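Local coordinates for uncharacterized protein (Pyrococcus furiosus, PDB 4XLZ) that probably removes an acetyl group from N,N'-diacetylchitobiose, as a metal-binding deacetylase of carbohydrate esterase family 14, at residues A[38-43]-A[148-153]; A[67-72]-A[108-113]; A[119-124]-A[155-160]; A[137-142]-A[188-193]. One frame throughout, in Å; residues are numbered along the deposited sequence. Where two conformers were deposited one is given.

Contact 1 of 4, residues A[38-43]-A[148-153]. With CD (cadmium ion), chain G.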
# COMPACT_ATOMS: atom_id res chain seq x y z
N GLU A 38 -18.99 2.54 -15.70
CA GLU A 38 -18.87 1.08 -15.96
C GLU A 38 -17.53 0.60 -15.51
O GLU A 38 -16.50 1.20 -15.79
CB GLU A 38 -19.08 0.66 -17.45
CG GLU A 38 -18.22 1.53 -18.42
CD GLU A 38 -18.47 1.17 -19.89
OE1 GLU A 38 -19.34 0.34 -20.16
OE2 GLU A 38 -17.67 1.63 -20.78
N PRO A 39 -17.50 -0.58 -14.95
CA PRO A 39 -16.18 -1.16 -14.55
C PRO A 39 -15.31 -1.53 -15.72
O PRO A 39 -14.09 -1.26 -15.71
CB PRO A 39 -16.58 -2.44 -13.72
CG PRO A 39 -17.95 -2.14 -13.15
CD PRO A 39 -18.68 -1.23 -14.29
N HIS A 40 -15.97 -2.16 -16.78
CA HIS A 40 -15.24 -2.61 -17.98
C HIS A 40 -16.03 -2.12 -19.20
O HIS A 40 -17.19 -1.78 -19.08
CB HIS A 40 -15.29 -4.19 -18.00
CG HIS A 40 -14.74 -4.77 -16.75
ND1 HIS A 40 -15.56 -5.54 -15.92
CD2 HIS A 40 -13.48 -4.80 -16.25
CE1 HIS A 40 -14.80 -5.97 -14.91
NE2 HIS A 40 -13.54 -5.55 -15.08
N PRO A 41 -15.30 -2.11 -20.35
CA PRO A 41 -16.02 -1.76 -21.61
C PRO A 41 -17.12 -2.92 -21.84
O PRO A 41 -16.84 -4.11 -21.75
CB PRO A 41 -14.92 -1.96 -22.68
CG PRO A 41 -13.61 -1.75 -21.91
CD PRO A 41 -13.91 -2.47 -20.58
N ASP A 42 -18.30 -2.44 -21.93
CA ASP A 42 -19.53 -3.20 -22.17
C ASP A 42 -20.47 -3.24 -21.03
O ASP A 42 -21.63 -3.54 -21.20
CB ASP A 42 -19.38 -4.60 -22.78
CG ASP A 42 -18.90 -5.71 -21.80
OD1 ASP A 42 -19.08 -5.58 -20.56
OD2 ASP A 42 -18.38 -6.79 -22.27
N ASP A 43 -20.02 -2.78 -19.82
CA ASP A 43 -21.01 -2.90 -18.77
C ASP A 43 -22.19 -1.91 -18.80
O ASP A 43 -23.29 -2.23 -18.34
CB ASP A 43 -20.32 -2.69 -17.32
CG ASP A 43 -19.54 -3.87 -16.89
OD1 ASP A 43 -20.16 -5.03 -16.87
OD2 ASP A 43 -18.31 -3.82 -16.66
N HIS A 148 -16.61 -10.00 -8.57
CA HIS A 148 -15.52 -9.30 -9.31
C HIS A 148 -15.20 -7.99 -8.51
O HIS A 148 -16.04 -7.09 -8.38
CB HIS A 148 -16.06 -8.89 -10.72
CG HIS A 148 -14.91 -8.65 -11.66
ND1 HIS A 148 -13.80 -7.87 -11.32
CD2 HIS A 148 -14.64 -9.17 -12.89
CE1 HIS A 148 -12.91 -7.91 -12.31
NE2 HIS A 148 -13.41 -8.72 -13.28
N PRO A 149 -13.96 -7.94 -8.05
CA PRO A 149 -13.59 -6.74 -7.18
C PRO A 149 -13.72 -5.45 -8.02
O PRO A 149 -14.06 -4.40 -7.48
CB PRO A 149 -12.12 -6.98 -6.82
CG PRO A 149 -11.58 -7.96 -7.86
CD PRO A 149 -12.82 -8.89 -8.16
N ASP A 150 -13.51 -5.50 -9.38
CA ASP A 150 -13.64 -4.24 -10.12
C ASP A 150 -15.10 -3.78 -10.05
O ASP A 150 -15.39 -2.59 -10.13
CB ASP A 150 -13.32 -4.43 -11.64
CG ASP A 150 -11.86 -4.72 -11.93
OD1 ASP A 150 -11.54 -5.15 -13.07
OD2 ASP A 150 -10.94 -4.56 -11.06
N HIS A 151 -16.08 -4.71 -10.07
CA HIS A 151 -17.48 -4.25 -9.99
C HIS A 151 -17.82 -3.69 -8.61
O HIS A 151 -18.44 -2.62 -8.54
CB HIS A 151 -18.38 -5.50 -10.30
CG HIS A 151 -18.56 -5.69 -11.78
ND1 HIS A 151 -19.82 -5.77 -12.33
CD2 HIS A 151 -17.64 -5.65 -12.79
CE1 HIS A 151 -19.66 -5.87 -13.69
NE2 HIS A 151 -18.36 -5.88 -13.97
N ARG A 152 -17.43 -4.40 -7.52
CA ARG A 152 -17.78 -3.90 -6.19
C ARG A 152 -17.08 -2.51 -5.98
O ARG A 152 -17.74 -1.57 -5.51
CB ARG A 152 -17.21 -4.85 -5.13
CG ARG A 152 -17.89 -6.23 -5.15
CD ARG A 152 -17.39 -7.05 -3.95
NE ARG A 152 -15.97 -7.38 -4.01
CZ ARG A 152 -15.43 -8.54 -4.23
NH1 ARG A 152 -16.20 -9.61 -4.59
NH2 ARG A 152 -14.13 -8.69 -4.20
N ARG A 153 -15.82 -2.45 -6.37
CA ARG A 153 -15.11 -1.17 -6.16
C ARG A 153 -15.70 -0.03 -7.01
O ARG A 153 -15.78 1.12 -6.50
CB ARG A 153 -13.64 -1.33 -6.43
CG ARG A 153 -12.97 -2.26 -5.35
CD ARG A 153 -11.56 -2.63 -5.71
NE ARG A 153 -11.02 -3.37 -4.59
CZ ARG A 153 -9.73 -3.47 -4.38
NH1 ARG A 153 -8.78 -3.02 -5.27
NH2 ARG A 153 -9.33 -4.09 -3.18
CD CD G . -17.82 -6.04 -16.19
O HOH W 1 -17.05 -8.49 -15.98
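The carboxylate oxygen OD1 of Asp150 takes two donors: His40 NE2 over 2.9 Å, on its anti lone pair, and the backbone N of Thr112. The carboxylate plane is turned 54° from the His40 ring. With NE2 so engaged, His40 presents ND1 to the cadmium ion at 2.3 Å; its CG lies anti to the carbonyl carbon (chi1 -56°), placing the ring between metal and carboxylate. His151, on helix 149-164, supplies NE2 to the cadmium at 2.3 Å. From segment 38-43, Asp43 binds it through both oxygens, OD2 the nearer at 2.3 Å. Asp43 OD2 also accepts from His40 N, while OD1 takes the hydroxyl of Tyr191. Water 1 and two atoms from outside the segments are further ligands. Pro39 lays its rigid, apolar ring on one face of His151, CG 3.7 Å from the centroid, a CH-pi contact, while His151 NE2 stays turned to the metal. His148 offers a ring face to His40 CE1 and caps its helix, ND1 accepting from Asp150 N. The site is as in related GlcNAc-PI de-N-acetylases, where zinc is usual; the bond to Asp150 probably makes His40 a more electron-rich ligand and fixes its rotation.

Contact 2 of 4, residues A[67-72]-A[108-113]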
# COMPACT_ATOMS: atom_id res chain seq x y z
N MSE A 67 -13.94 2.50 -16.00
CA MSE A 67 -12.86 2.50 -14.94
C MSE A 67 -11.63 1.76 -15.35
O MSE A 67 -10.52 2.13 -15.02
CB MSE A 67 -13.38 1.72 -13.70
CG MSE A 67 -14.73 2.22 -13.13
SE MSE A 67 -14.64 4.12 -12.57
CE MSE A 67 -13.45 3.93 -11.12
N THR A 68 -11.76 0.69 -16.17
CA THR A 68 -10.66 -0.16 -16.55
C THR A 68 -10.57 -0.39 -18.07
O THR A 68 -11.45 0.07 -18.84
CB THR A 68 -10.64 -1.55 -15.87
OG1 THR A 68 -11.65 -2.38 -16.51
CG2 THR A 68 -10.92 -1.50 -14.37
N ASP A 69 -9.51 -1.01 -18.49
CA ASP A 69 -9.22 -1.12 -19.94
C ASP A 69 -9.67 -2.48 -20.49
O ASP A 69 -9.57 -2.68 -21.70
CB ASP A 69 -7.72 -0.98 -20.13
CG ASP A 69 -6.85 -1.93 -19.27
OD1 ASP A 69 -7.44 -2.92 -18.72
OD2 ASP A 69 -5.63 -1.60 -19.12
N GLY A 70 -10.24 -3.33 -19.68
CA GLY A 70 -10.67 -4.64 -20.25
C GLY A 70 -9.52 -5.57 -20.66
O GLY A 70 -9.73 -6.63 -21.38
N TYR A 71 -8.26 -5.35 -20.24
CA TYR A 71 -7.04 -6.10 -20.58
C TYR A 71 -7.15 -7.59 -20.44
O TYR A 71 -6.45 -8.34 -21.12
CB TYR A 71 -5.91 -5.49 -19.64
CG TYR A 71 -4.54 -6.04 -19.76
CD1 TYR A 71 -3.55 -5.26 -20.42
CD2 TYR A 71 -4.18 -7.22 -19.12
CE1 TYR A 71 -2.21 -5.69 -20.45
CE2 TYR A 71 -2.87 -7.69 -19.14
CZ TYR A 71 -1.89 -6.88 -19.80
OH TYR A 71 -0.60 -7.33 -19.82
N MSE A 72 -7.90 -8.03 -19.41
CA MSE A 72 -7.84 -9.45 -19.06
C MSE A 72 -8.90 -10.27 -19.78
O MSE A 72 -8.91 -11.52 -19.62
CB MSE A 72 -8.08 -9.63 -17.54
CG MSE A 72 -6.97 -9.03 -16.74
SE MSE A 72 -5.32 -10.11 -16.94
CE MSE A 72 -4.28 -8.90 -15.81
N ASN A 108 -8.41 3.99 -17.54
CA ASN A 108 -7.30 3.13 -17.90
C ASN A 108 -6.61 2.36 -16.75
O ASN A 108 -5.56 1.87 -16.96
CB ASN A 108 -6.18 3.91 -18.71
CG ASN A 108 -6.68 4.37 -20.14
OD1 ASN A 108 -6.58 5.55 -20.48
ND2 ASN A 108 -7.09 3.53 -20.82
N TYR A 109 -7.33 2.22 -15.67
CA TYR A 109 -6.77 1.24 -14.68
C TYR A 109 -6.82 -0.18 -15.31
O TYR A 109 -7.73 -0.46 -16.13
CB TYR A 109 -7.58 1.29 -13.32
CG TYR A 109 -7.32 2.64 -12.64
CD1 TYR A 109 -6.14 2.80 -11.94
CD2 TYR A 109 -8.27 3.62 -12.69
CE1 TYR A 109 -5.82 4.03 -11.35
CE2 TYR A 109 -8.01 4.89 -12.02
CZ TYR A 109 -6.77 5.04 -11.44
OH TYR A 109 -6.52 6.30 -10.92
N ARG A 110 -5.86 -1.01 -14.98
CA ARG A 110 -5.87 -2.32 -15.63
C ARG A 110 -7.00 -3.17 -15.03
O ARG A 110 -7.24 -3.26 -13.84
CB ARG A 110 -4.55 -3.05 -15.44
CG ARG A 110 -4.57 -4.39 -16.27
CD ARG A 110 -3.12 -5.03 -16.26
NE ARG A 110 -2.21 -4.13 -17.09
CZ ARG A 110 -0.89 -4.34 -17.17
NH1 ARG A 110 -0.32 -5.34 -16.49
NH2 ARG A 110 -0.13 -3.53 -17.91
N ASP A 111 -7.71 -3.85 -15.94
CA ASP A 111 -8.73 -4.86 -15.54
C ASP A 111 -8.18 -5.85 -14.57
O ASP A 111 -7.08 -6.36 -14.73
CB ASP A 111 -9.05 -5.54 -16.93
CG ASP A 111 -10.12 -6.54 -16.87
OD1 ASP A 111 -10.85 -6.79 -15.90
OD2 ASP A 111 -10.29 -7.16 -18.01
N THR A 112 -8.99 -6.05 -13.51
CA THR A 112 -8.71 -6.96 -12.35
C THR A 112 -7.82 -6.23 -11.33
O THR A 112 -7.50 -6.83 -10.29
CB THR A 112 -8.12 -8.35 -12.61
OG1 THR A 112 -6.78 -8.34 -13.10
CG2 THR A 112 -9.09 -9.12 -13.64
N GLU A 113 -7.44 -4.97 -11.63
CA GLU A 113 -6.46 -4.23 -10.80
C GLU A 113 -7.06 -2.88 -10.53
O GLU A 113 -6.25 -1.94 -10.13
CB GLU A 113 -5.10 -4.11 -11.50
CG GLU A 113 -4.60 -5.56 -11.92
CD GLU A 113 -3.20 -5.61 -12.45
OE1 GLU A 113 -2.74 -6.73 -12.74
OE2 GLU A 113 -2.56 -4.48 -12.72
O HOH W 2 -10.53 2.78 -19.03
O HOH W 3 -3.18 -2.25 -18.95
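Strands 61-68 and 103-109, neighbours in the parallel sheet, belong to one beta-alpha-beta unit, and Thr68 pairs with Tyr109 before both segments leave the sheet as loops. Tyr109 N donates to Met67 O at 3.3 Å; the return bond from Asp69 N to Tyr109 O is weak. Beyond the strands, aspartates take over from backbone carbonyls, and here the fit is tight. Asp69 OD1 accepts from Tyr71 N, closing an Asx turn, and from Asp111 N at 2.9 Å, the two donors arriving from opposite faces of the carboxylate. Asp111 answers with OD2, which takes Met72 N; its CG lies anti to its backbone N (chi1 -176°), carrying the carboxylate across to the opposite loop. Gly70, at positive phi, lets the chain turn between these anchors. Met72, a selenomethionine here, packs its CG 3.3 Å from Asp111 O and 3.7 Å from Thr112 OG1. The other flank is wetter and belongs partly to the subunit interface: water 3 joins Asp69 OD2 to Arg110 NE, and Arg110 NH1 bonds to Asn108 O of a third subunit. Long and flat-ended, Arg110 lies over the Tyr71 ring as a cation-pi stack, planes 7° apart, NE 3.7 Å from Tyr71 CE1.

Contact 3 of 4, residues A[119-124]-A[155-160]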
# COMPACT_ATOMS: atom_id res chain seq x y z
N GLU A 119 -7.04 8.01 -4.56
CA GLU A 119 -6.61 8.42 -5.91
C GLU A 119 -7.75 8.17 -6.93
O GLU A 119 -8.00 9.04 -7.82
CB GLU A 119 -5.35 7.64 -6.23
CG GLU A 119 -4.96 7.92 -7.70
CD GLU A 119 -3.72 7.22 -8.11
OE1 GLU A 119 -3.32 6.21 -7.49
OE2 GLU A 119 -3.11 7.65 -9.07
N VAL A 120 -8.41 7.00 -6.87
CA VAL A 120 -9.45 6.80 -7.93
C VAL A 120 -10.66 7.65 -7.67
O VAL A 120 -11.28 8.20 -8.58
CB VAL A 120 -9.87 5.32 -7.86
CG1 VAL A 120 -10.93 5.06 -9.00
CG2 VAL A 120 -8.63 4.40 -8.18
N ARG A 121 -10.99 7.94 -6.37
CA ARG A 121 -12.06 8.92 -6.10
C ARG A 121 -11.69 10.19 -6.73
O ARG A 121 -12.62 10.92 -7.23
CB ARG A 121 -12.23 9.13 -4.56
CG ARG A 121 -12.71 7.80 -3.83
CD ARG A 121 -13.08 8.23 -2.38
NE ARG A 121 -13.32 7.00 -1.62
CZ ARG A 121 -12.36 6.26 -1.04
NH1 ARG A 121 -11.17 6.76 -0.74
NH2 ARG A 121 -12.70 5.01 -0.71
N LYS A 122 -10.45 10.68 -6.57
CA LYS A 122 -10.10 11.99 -7.17
C LYS A 122 -10.33 11.97 -8.67
O LYS A 122 -10.76 13.00 -9.23
CB LYS A 122 -8.62 12.31 -6.90
CG LYS A 122 -8.43 12.68 -5.43
CD LYS A 122 -6.91 12.96 -5.31
CE LYS A 122 -6.65 13.46 -3.93
NZ LYS A 122 -5.06 13.48 -3.89
N ASP A 123 -10.07 10.87 -9.39
CA ASP A 123 -10.32 10.87 -10.87
C ASP A 123 -11.85 11.09 -11.11
O ASP A 123 -12.30 11.88 -11.98
CB ASP A 123 -10.02 9.48 -11.42
CG ASP A 123 -8.60 9.20 -11.54
OD1 ASP A 123 -7.75 10.18 -11.63
OD2 ASP A 123 -8.29 7.96 -11.51
N LEU A 124 -12.72 10.37 -10.36
CA LEU A 124 -14.17 10.49 -10.52
C LEU A 124 -14.61 11.88 -10.17
O LEU A 124 -15.44 12.48 -10.84
CB LEU A 124 -14.94 9.44 -9.70
CG LEU A 124 -14.64 8.03 -10.20
CD1 LEU A 124 -15.50 7.09 -9.28
CD2 LEU A 124 -15.10 7.81 -11.67
N GLY A 155 -18.81 0.40 -7.80
CA GLY A 155 -20.02 0.88 -7.14
C GLY A 155 -19.73 1.78 -5.91
O GLY A 155 -20.30 2.84 -5.79
N PHE A 156 -18.86 1.24 -5.06
CA PHE A 156 -18.58 2.04 -3.83
C PHE A 156 -17.89 3.32 -4.18
O PHE A 156 -18.25 4.35 -3.62
CB PHE A 156 -17.64 1.18 -2.91
CG PHE A 156 -18.33 0.04 -2.17
CD1 PHE A 156 -19.46 0.31 -1.39
CD2 PHE A 156 -17.80 -1.25 -2.36
CE1 PHE A 156 -20.07 -0.79 -0.69
CE2 PHE A 156 -18.44 -2.36 -1.67
CZ PHE A 156 -19.58 -2.09 -0.85
N LEU A 157 -16.89 3.26 -5.05
CA LEU A 157 -16.16 4.53 -5.40
C LEU A 157 -17.09 5.53 -6.07
O LEU A 157 -16.94 6.75 -5.86
CB LEU A 157 -15.01 4.23 -6.30
CG LEU A 157 -13.85 3.39 -5.66
CD1 LEU A 157 -12.91 2.86 -6.82
CD2 LEU A 157 -13.01 4.29 -4.69
N ALA A 158 -18.06 5.06 -6.86
CA ALA A 158 -18.97 6.03 -7.50
C ALA A 158 -19.86 6.73 -6.51
O ALA A 158 -19.96 7.96 -6.51
CB ALA A 158 -19.88 5.24 -8.51
N ILE A 159 -20.40 5.97 -5.51
CA ILE A 159 -21.29 6.54 -4.51
C ILE A 159 -20.46 7.56 -3.70
O ILE A 159 -20.90 8.67 -3.43
CB ILE A 159 -21.84 5.44 -3.60
CG1 ILE A 159 -22.78 4.60 -4.46
CG2 ILE A 159 -22.62 6.08 -2.42
CD1 ILE A 159 -23.17 3.25 -3.74
N GLU A 160 -19.28 7.12 -3.25
CA GLU A 160 -18.39 7.99 -2.42
C GLU A 160 -18.06 9.23 -3.17
O GLU A 160 -18.04 10.37 -2.59
CB GLU A 160 -17.14 7.22 -2.08
CG GLU A 160 -17.48 6.06 -1.15
CD GLU A 160 -16.40 4.91 -1.22
OE1 GLU A 160 -15.33 5.08 -1.81
OE2 GLU A 160 -16.72 3.80 -0.70
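Two helices pack here through leucine and valine side chains, with a buried salt bridge at one flank: helix 118-131, which follows strand 103-109, and helix 149-164, which follows strand 135-139. Both lie against the Rossmann-like parallel sheet of strand order 3-2-1-4-5, the short segments crossing at -57° with their axes 9.4 Å apart. Leu157 is the hub. Its two methyl branches part company: CD1 meets Val120 CG1 at 3.7 Å, while CD2 lies against Arg121 CG at 3.6 Å and over one face of the guanidinium. Leu124 comes in from the next turn and sets its CD1 against Leu157 O and near Ala158 CA, whose CB points away, to the sheet, where it meets Ala138. Val120 and Leu124 also rest on Met67 of the sheet, so branched apolar residues suit a position between the partner helix and the strands. Arg121 crosses this apolar patch with an extended chain (chi2 -170°), and its methylenes share the packing before its charge is spent at the far end. Tyr116 makes a cation-pi contact with the same guanidinium. The acceptor, Glu160, also stretches out beyond CG, and its other oxygen, OE2, is held by Tyr116 OH and by Arg152 of a neighbouring subunit, so both carboxylate oxygens are satisfied although buried. Arg121 approaches side-on, and both its nitrogens converge on one atom from the same face of the carboxylate: NE lies 2.8 Å and NH2 2.9 Å from Glu160 OE1, which sits in the guanidinium plane.

Contact 4 of 4, residues A[137-142]-A[188-193]. With CD (cadmium ion), chain J.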
# COMPACT_ATOMS: atom_id res chain seq x y z
N PHE A 137 -25.04 7.03 -12.79
CA PHE A 137 -25.41 5.62 -12.73
C PHE A 137 -24.12 4.80 -12.46
O PHE A 137 -23.07 5.08 -13.03
CB PHE A 137 -25.96 5.15 -14.09
CG PHE A 137 -27.31 5.78 -14.45
CD1 PHE A 137 -27.34 7.03 -15.02
CD2 PHE A 137 -28.49 5.07 -14.25
CE1 PHE A 137 -28.64 7.64 -15.34
CE2 PHE A 137 -29.74 5.64 -14.56
CZ PHE A 137 -29.82 6.93 -15.13
N ALA A 138 -24.27 3.77 -11.64
CA ALA A 138 -23.12 2.88 -11.35
C ALA A 138 -23.66 1.51 -10.91
O ALA A 138 -24.85 1.42 -10.51
CB ALA A 138 -22.28 3.51 -10.18
N PRO A 139 -22.81 0.47 -10.89
CA PRO A 139 -23.28 -0.82 -10.32
C PRO A 139 -23.63 -0.76 -8.87
O PRO A 139 -22.98 -0.00 -8.13
CB PRO A 139 -22.07 -1.78 -10.52
CG PRO A 139 -21.28 -1.12 -11.70
CD PRO A 139 -21.44 0.39 -11.43
N ASP A 140 -24.58 -1.56 -8.43
CA ASP A 140 -24.90 -1.66 -7.00
C ASP A 140 -23.81 -2.52 -6.36
O ASP A 140 -23.74 -3.73 -6.61
CB ASP A 140 -26.27 -2.38 -6.96
CG ASP A 140 -26.76 -2.59 -5.55
OD1 ASP A 140 -28.00 -2.91 -5.37
OD2 ASP A 140 -25.97 -2.47 -4.57
N PRO A 141 -22.99 -1.93 -5.47
CA PRO A 141 -21.89 -2.77 -4.92
C PRO A 141 -22.37 -3.75 -3.88
O PRO A 141 -21.53 -4.60 -3.55
CB PRO A 141 -21.00 -1.62 -4.24
CG PRO A 141 -22.07 -0.57 -3.78
CD PRO A 141 -23.08 -0.52 -4.99
N TRP A 142 -23.60 -3.71 -3.53
CA TRP A 142 -24.13 -4.70 -2.56
C TRP A 142 -24.85 -5.82 -3.30
O TRP A 142 -25.51 -6.68 -2.62
CB TRP A 142 -25.15 -4.04 -1.65
CG TRP A 142 -24.43 -2.97 -0.78
CD1 TRP A 142 -23.60 -3.21 0.29
CD2 TRP A 142 -24.49 -1.55 -1.00
NE1 TRP A 142 -23.14 -1.97 0.78
CE2 TRP A 142 -23.68 -0.95 0.01
CE3 TRP A 142 -25.22 -0.75 -1.88
CZ2 TRP A 142 -23.55 0.46 0.12
CZ3 TRP A 142 -25.02 0.66 -1.83
CH2 TRP A 142 -24.21 1.22 -0.81
N ALA A 188 -28.34 6.44 -9.56
CA ALA A 188 -29.16 5.23 -9.75
C ALA A 188 -28.23 4.05 -9.91
O ALA A 188 -27.31 4.11 -10.71
CB ALA A 188 -30.04 5.44 -11.08
N LEU A 189 -28.52 2.97 -9.17
CA LEU A 189 -27.60 1.78 -9.17
C LEU A 189 -28.23 0.75 -10.11
O LEU A 189 -29.39 0.33 -9.91
CB LEU A 189 -27.48 1.20 -7.77
CG LEU A 189 -26.90 2.30 -6.82
CD1 LEU A 189 -26.87 1.56 -5.46
CD2 LEU A 189 -25.50 2.75 -7.24
N TYR A 190 -27.43 0.31 -11.08
CA TYR A 190 -27.88 -0.82 -11.95
C TYR A 190 -27.18 -2.09 -11.51
O TYR A 190 -26.45 -2.10 -10.54
CB TYR A 190 -27.67 -0.49 -13.43
CG TYR A 190 -26.20 -0.25 -13.93
CD1 TYR A 190 -25.56 1.06 -13.83
CD2 TYR A 190 -25.45 -1.31 -14.41
CE1 TYR A 190 -24.28 1.17 -14.29
CE2 TYR A 190 -24.13 -1.13 -14.87
CZ TYR A 190 -23.55 0.12 -14.76
OH TYR A 190 -22.26 0.22 -15.26
N TYR A 191 -27.41 -3.21 -12.22
CA TYR A 191 -26.90 -4.49 -11.77
C TYR A 191 -27.37 -4.76 -10.32
O TYR A 191 -26.51 -5.06 -9.42
CB TYR A 191 -25.38 -4.63 -11.91
CG TYR A 191 -24.74 -4.81 -13.28
CD1 TYR A 191 -25.40 -5.55 -14.30
CD2 TYR A 191 -23.47 -4.28 -13.54
CE1 TYR A 191 -24.78 -5.74 -15.51
CE2 TYR A 191 -22.80 -4.47 -14.79
CZ TYR A 191 -23.52 -5.20 -15.76
OH TYR A 191 -22.81 -5.48 -16.86
N THR A 192 -28.69 -4.59 -10.08
CA THR A 192 -29.20 -4.62 -8.69
C THR A 192 -30.20 -5.72 -8.47
O THR A 192 -31.04 -6.00 -9.38
CB THR A 192 -29.77 -3.26 -8.35
OG1 THR A 192 -30.14 -3.26 -6.95
CG2 THR A 192 -31.02 -2.83 -9.19
N HIS A 193 -30.07 -6.37 -7.33
CA HIS A 193 -31.10 -7.36 -6.85
C HIS A 193 -32.31 -6.62 -6.20
O HIS A 193 -33.34 -7.29 -5.94
CB HIS A 193 -30.39 -8.34 -5.89
CG HIS A 193 -31.28 -9.32 -5.16
ND1 HIS A 193 -31.34 -9.36 -3.79
CD2 HIS A 193 -32.08 -10.35 -5.59
CE1 HIS A 193 -32.16 -10.32 -3.40
NE2 HIS A 193 -32.63 -10.92 -4.47
CD CD J . -33.88 -12.77 -4.29
O HOH W 4 -23.76 -4.59 -9.16
O HOH W 5 -28.30 -5.69 -5.35
O HOH W 6 -33.52 -11.70 -2.37
O HOH W 7 -35.50 -13.54 -2.89
O HOH W 8 -34.69 -12.78 -6.57
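Asp140 and Thr192 meet just past the ends of two parallel strands, and the aspartate can be followed outward atom by atom. Its CB lies 3.9 Å from Leu189 CB and also near the carbonyl oxygens of Tyr190 and Tyr191. CG stands anti to the backbone N (chi1 179°), which swings the carboxylate over toward the loop 191-193. At the tip the two oxygens divide their work. OD1 accepts the hydroxyl of Thr192 OG1 at 2.7 Å, on its anti lone pair, and a hydrogen from water 5, which in turn accepts from His193 N. OD2 turns back to its own chain and takes Trp142 N at 2.9 Å, an Asx turn that shapes the exit from the strand.

Behind it, strands 135-139 and 186-190 form the last pair of the five-stranded parallel sheet, with Ala138 N bonded to Ala188 O, Tyr190 N to Ala138 O, and Asp140 N to Tyr190 O. Proline at 139 is tolerated because its nitrogen is not asked to donate in this ladder; instead it lies over one face of the Tyr190 ring. Phe137 packs CE2 against Ala188 CB at 3.5 Å, the small alanine admitting the large ring. The hydroxyl of Tyr190 goes to Ile37 O. Farther out, in one of its two conformers, His193 appears to bind another cadmium ion through NE2, together with Asp265 of a second subunit. The polar bonds at the strand ends hold the loop, which probably helps keep Tyr191 beside the metal ligand Asp43.

How the contacts relate
All four contacts are largely buried, but their chemistry follows their place around the parallel sheet. Contacts 2 and 4 join neighbouring strands at its two sides, about 19 Å apart between centres, and both finish in aspartate-held loops; contact 4 lies nearer the middle of the chain, and both also touch other subunits. Contact 1 sits between them as the metal site and borrows from each, a backbone donor from contact 2 and a hydroxyl from contact 4. Contact 3 shares helix 149-164 with contact 1, yet is apolar apart from one buried salt bridge; it backs the sheet through Val120 against Met67 and Ala158 against Ala138, touching contacts 2 and 4 respectively.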